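Local coordinates for putative methyltransferase protein (Bacteroides fragilis, PDB 5BP9) that binds S-adenosyl-L-homocysteine and is probably an S-adenosylmethionine-dependent methyltransferase, at residues T40-A45 with I129-L134. Numbering follows the deposited sequence.
With SAH (S-adenosyl-L-homocysteine), chain D.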
loop_
_atom_site.group_PDB
_atom_site.type_symbol
_atom_site.label_atom_id
_atom_site.label_comp_id
_atom_site.label_asym_id
_atom_site.label_seq_id
_atom_site.Cartn_x
_atom_site.Cartn_y
_atom_site.Cartn_z
ATOM N N THR A 40 -0.450 -5.743 15.562
ATOM C CA THR A 40 -0.085 -4.439 16.134
ATOM C C THR A 40 1.340 -4.025 15.827
ATOM O O THR A 40 1.699 -2.880 16.132
ATOM C CB THR A 40 -0.267 -4.407 17.667
ATOM O OG1 THR A 40 0.606 -5.356 18.286
ATOM C CG2 THR A 40 -1.669 -4.744 18.028
ATOM N N SER A 41 2.120 -4.927 15.203
ATOM C CA SER A 41 3.556 -4.714 15.022
ATOM C C SER A 41 3.894 -3.434 14.223
ATOM O O SER A 41 3.271 -3.117 13.196
ATOM C CB SER A 41 4.210 -5.931 14.362
ATOM O OG SER A 41 3.570 -6.244 13.134
ATOM N N LEU A 42 4.888 -2.713 14.736
ATOM C CA LEU A 42 5.453 -1.528 14.114
ATOM C C LEU A 42 6.918 -1.804 13.791
ATOM O O LEU A 42 7.530 -2.748 14.357
ATOM C CB LEU A 42 5.344 -0.340 15.073
ATOM C CG LEU A 42 3.927 0.045 15.523
ATOM C CD1 LEU A 42 3.982 1.171 16.528
ATOM C CD2 LEU A 42 3.086 0.430 14.308
ATOM N N LEU A 43 7.493 -1.022 12.885
ATOM C CA LEU A 43 8.927 -1.181 12.583
ATOM C C LEU A 43 9.763 -0.372 13.573
ATOM O O LEU A 43 9.499 0.782 13.789
ATOM C CB LEU A 43 9.271 -0.710 11.171
ATOM C CG LEU A 43 8.455 -1.290 10.035
ATOM C CD1 LEU A 43 8.922 -0.708 8.716
ATOM C CD2 LEU A 43 8.538 -2.805 9.998
ATOM N N PRO A 44 10.804 -1.017 14.161
ATOM C CA PRO A 44 11.752 -0.198 14.917
ATOM C C PRO A 44 12.572 0.650 13.958
ATOM O O PRO A 44 12.859 0.198 12.876
ATOM C CB PRO A 44 12.650 -1.209 15.639
ATOM C CG PRO A 44 12.407 -2.518 15.023
ATOM C CD PRO A 44 11.186 -2.452 14.139
ATOM N N ALA A 45 12.924 1.873 14.352
ATOM C CA ALA A 45 13.672 2.784 13.477
ATOM C C ALA A 45 14.995 2.181 13.001
ATOM O O ALA A 45 15.417 2.424 11.870
ATOM C CB ALA A 45 13.917 4.110 14.180
ATOM N N ILE A 129 -1.685 6.653 7.640
ATOM C CA ILE A 129 -1.084 5.726 8.603
ATOM C C ILE A 129 0.081 4.981 7.953
ATOM O O ILE A 129 0.091 4.740 6.729
ATOM C CB ILE A 129 -2.103 4.731 9.194
ATOM C CG1 ILE A 129 -2.669 3.753 8.151
ATOM C CG2 ILE A 129 -3.197 5.461 9.974
ATOM C CD1 ILE A 129 -3.396 2.596 8.790
ATOM N N ASP A 130 1.069 4.636 8.767
ATOM C CA ASP A 130 2.177 3.799 8.327
ATOM C C ASP A 130 2.816 3.180 9.552
ATOM O O ASP A 130 2.797 3.764 10.631
ATOM C CB ASP A 130 3.227 4.634 7.531
ATOM C CG ASP A 130 4.014 3.797 6.556
ATOM O OD1 ASP A 130 4.835 2.973 7.036
ATOM O OD2 ASP A 130 3.800 3.956 5.314
ATOM N N ILE A 131 3.411 2.005 9.371
ATOM C CA ILE A 131 4.145 1.348 10.467
ATOM C C ILE A 131 5.591 1.840 10.616
ATOM O O ILE A 131 6.236 1.512 11.603
ATOM C CB ILE A 131 4.138 -0.186 10.328
ATOM C CG1 ILE A 131 4.759 -0.628 8.995
ATOM C CG2 ILE A 131 2.711 -0.720 10.512
ATOM C CD1 ILE A 131 4.940 -2.132 8.845
ATOM N N SER A 132 6.084 2.601 9.635
ATOM C CA SER A 132 7.464 3.106 9.609
ATOM C C SER A 132 7.566 4.387 10.450
ATOM O O SER A 132 6.939 5.390 10.091
ATOM C CB SER A 132 7.896 3.417 8.182
ATOM O OG SER A 132 9.049 4.247 8.164
ATOM N N PRO A 133 8.410 4.391 11.500
ATOM C CA PRO A 133 8.455 5.610 12.322
ATOM C C PRO A 133 9.079 6.786 11.604
ATOM O O PRO A 133 8.620 7.929 11.769
ATOM C CB PRO A 133 9.285 5.201 13.537
ATOM C CG PRO A 133 10.103 4.054 13.054
ATOM C CD PRO A 133 9.254 3.330 12.060
ATOM N N LEU A 134 10.094 6.529 10.791
ATOM C CA LEU A 134 10.781 7.592 10.083
ATOM C C LEU A 134 9.917 8.161 8.943
ATOM O O LEU A 134 10.003 9.358 8.626
ATOM C CB LEU A 134 12.153 7.113 9.591
ATOM C CG LEU A 134 13.183 6.879 10.697
ATOM C CD1 LEU A 134 14.370 6.061 10.219
ATOM C CD2 LEU A 134 13.631 8.210 11.282
HETATM N N SAH D . 1.766 4.437 -0.431
HETATM C CA SAH D . 3.222 4.843 -0.494
HETATM C CB SAH D . 4.199 3.777 0.023
HETATM C CG SAH D . 4.056 2.381 -0.585
HETATM S SD SAH D . 5.193 1.253 0.168
HETATM C C SAH D . 3.609 5.202 -1.902
HETATM O O SAH D . 2.820 5.061 -2.830
HETATM O OXT SAH D . 4.717 5.652 -2.189
HETATM C "C5'" SAH D . 4.167 0.439 1.365
HETATM C "C4'" SAH D . 4.069 1.207 2.678
HETATM O "O4'" SAH D . 3.146 0.505 3.538
HETATM C "C3'" SAH D . 5.360 1.347 3.481
HETATM O "O3'" SAH D . 5.575 2.734 3.828
HETATM C "C2'" SAH D . 5.142 0.453 4.698
HETATM O "O2'" SAH D . 5.860 0.817 5.861
HETATM C "C1'" SAH D . 3.644 0.520 4.883
HETATM N N9 SAH D . 3.000 -0.587 5.608
HETATM C C8 SAH D . 3.282 -1.895 5.489
HETATM N N7 SAH D . 2.519 -2.672 6.198
HETATM C C5 SAH D . 1.644 -1.804 6.820
HETATM C C6 SAH D . 0.582 -1.988 7.717
HETATM N N6 SAH D . 0.189 -3.197 8.151
HETATM N N1 SAH D . -0.090 -0.888 8.158
HETATM C C2 SAH D . 0.310 0.328 7.727
HETATM N N3 SAH D . 1.306 0.612 6.871
HETATM C C4 SAH D . 1.951 -0.496 6.455
#
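Ser41 meets Ile131 through its backbone: Ser41 O lies 3.6 Å from Ile131 CG2 and also accepts a hydrogen bond from Asn151 ND2. Leu42 follows with one branch, CD2, which reaches the same methyl, Ile131 CG2, at 4.0 Å. Leu43 makes the one hydrogen bond between 40-45 and 129-134. Its N donates to Ile131 O at 3.1 Å, with an N-H...O angle of 164°. The donor stands above the carbonyl plane, 37° out of it. Gln149 NE2 is a second donor to this oxygen. In the side chains, Leu43 CG is 3.8 Å from Ile131 CD1.

Ile131 is thus wedged between the loop and the cofactor product. Its CG1 sits between the backbone N and the carbonyl carbon (chi1 58°). This lays the side chain over one face of the adenine, with CG1, CG2 and CD1 all above it and Ile131 CD1 3.6 Å from SAH N7. One residue earlier is Asp130, at the C-terminal part of the second strand of the Rossmann-like methyltransferase fold. As is usual for the acidic residue there, its carboxylate grips the ribose diol: OD1 takes SAH O2' and OD2 takes SAH O3' at 2.6 Å. OD1 also accepts from Ser132 N in an Asx turn, using its anti lone pair, while Gly111 N donates to OD2. The Ser132 side chain caps the start of helix 133-142, and its OG also hydrogen-bonds to Asp48 OD2.

The carbonyl of Leu43 comes up to the CD-CG edge of Pro133, its O 3.1 Å from Pro133 CD. Ala45 CB packs on Pro133 CG at 4.0 Å. Ala45 O and CB both face Leu134 CD1.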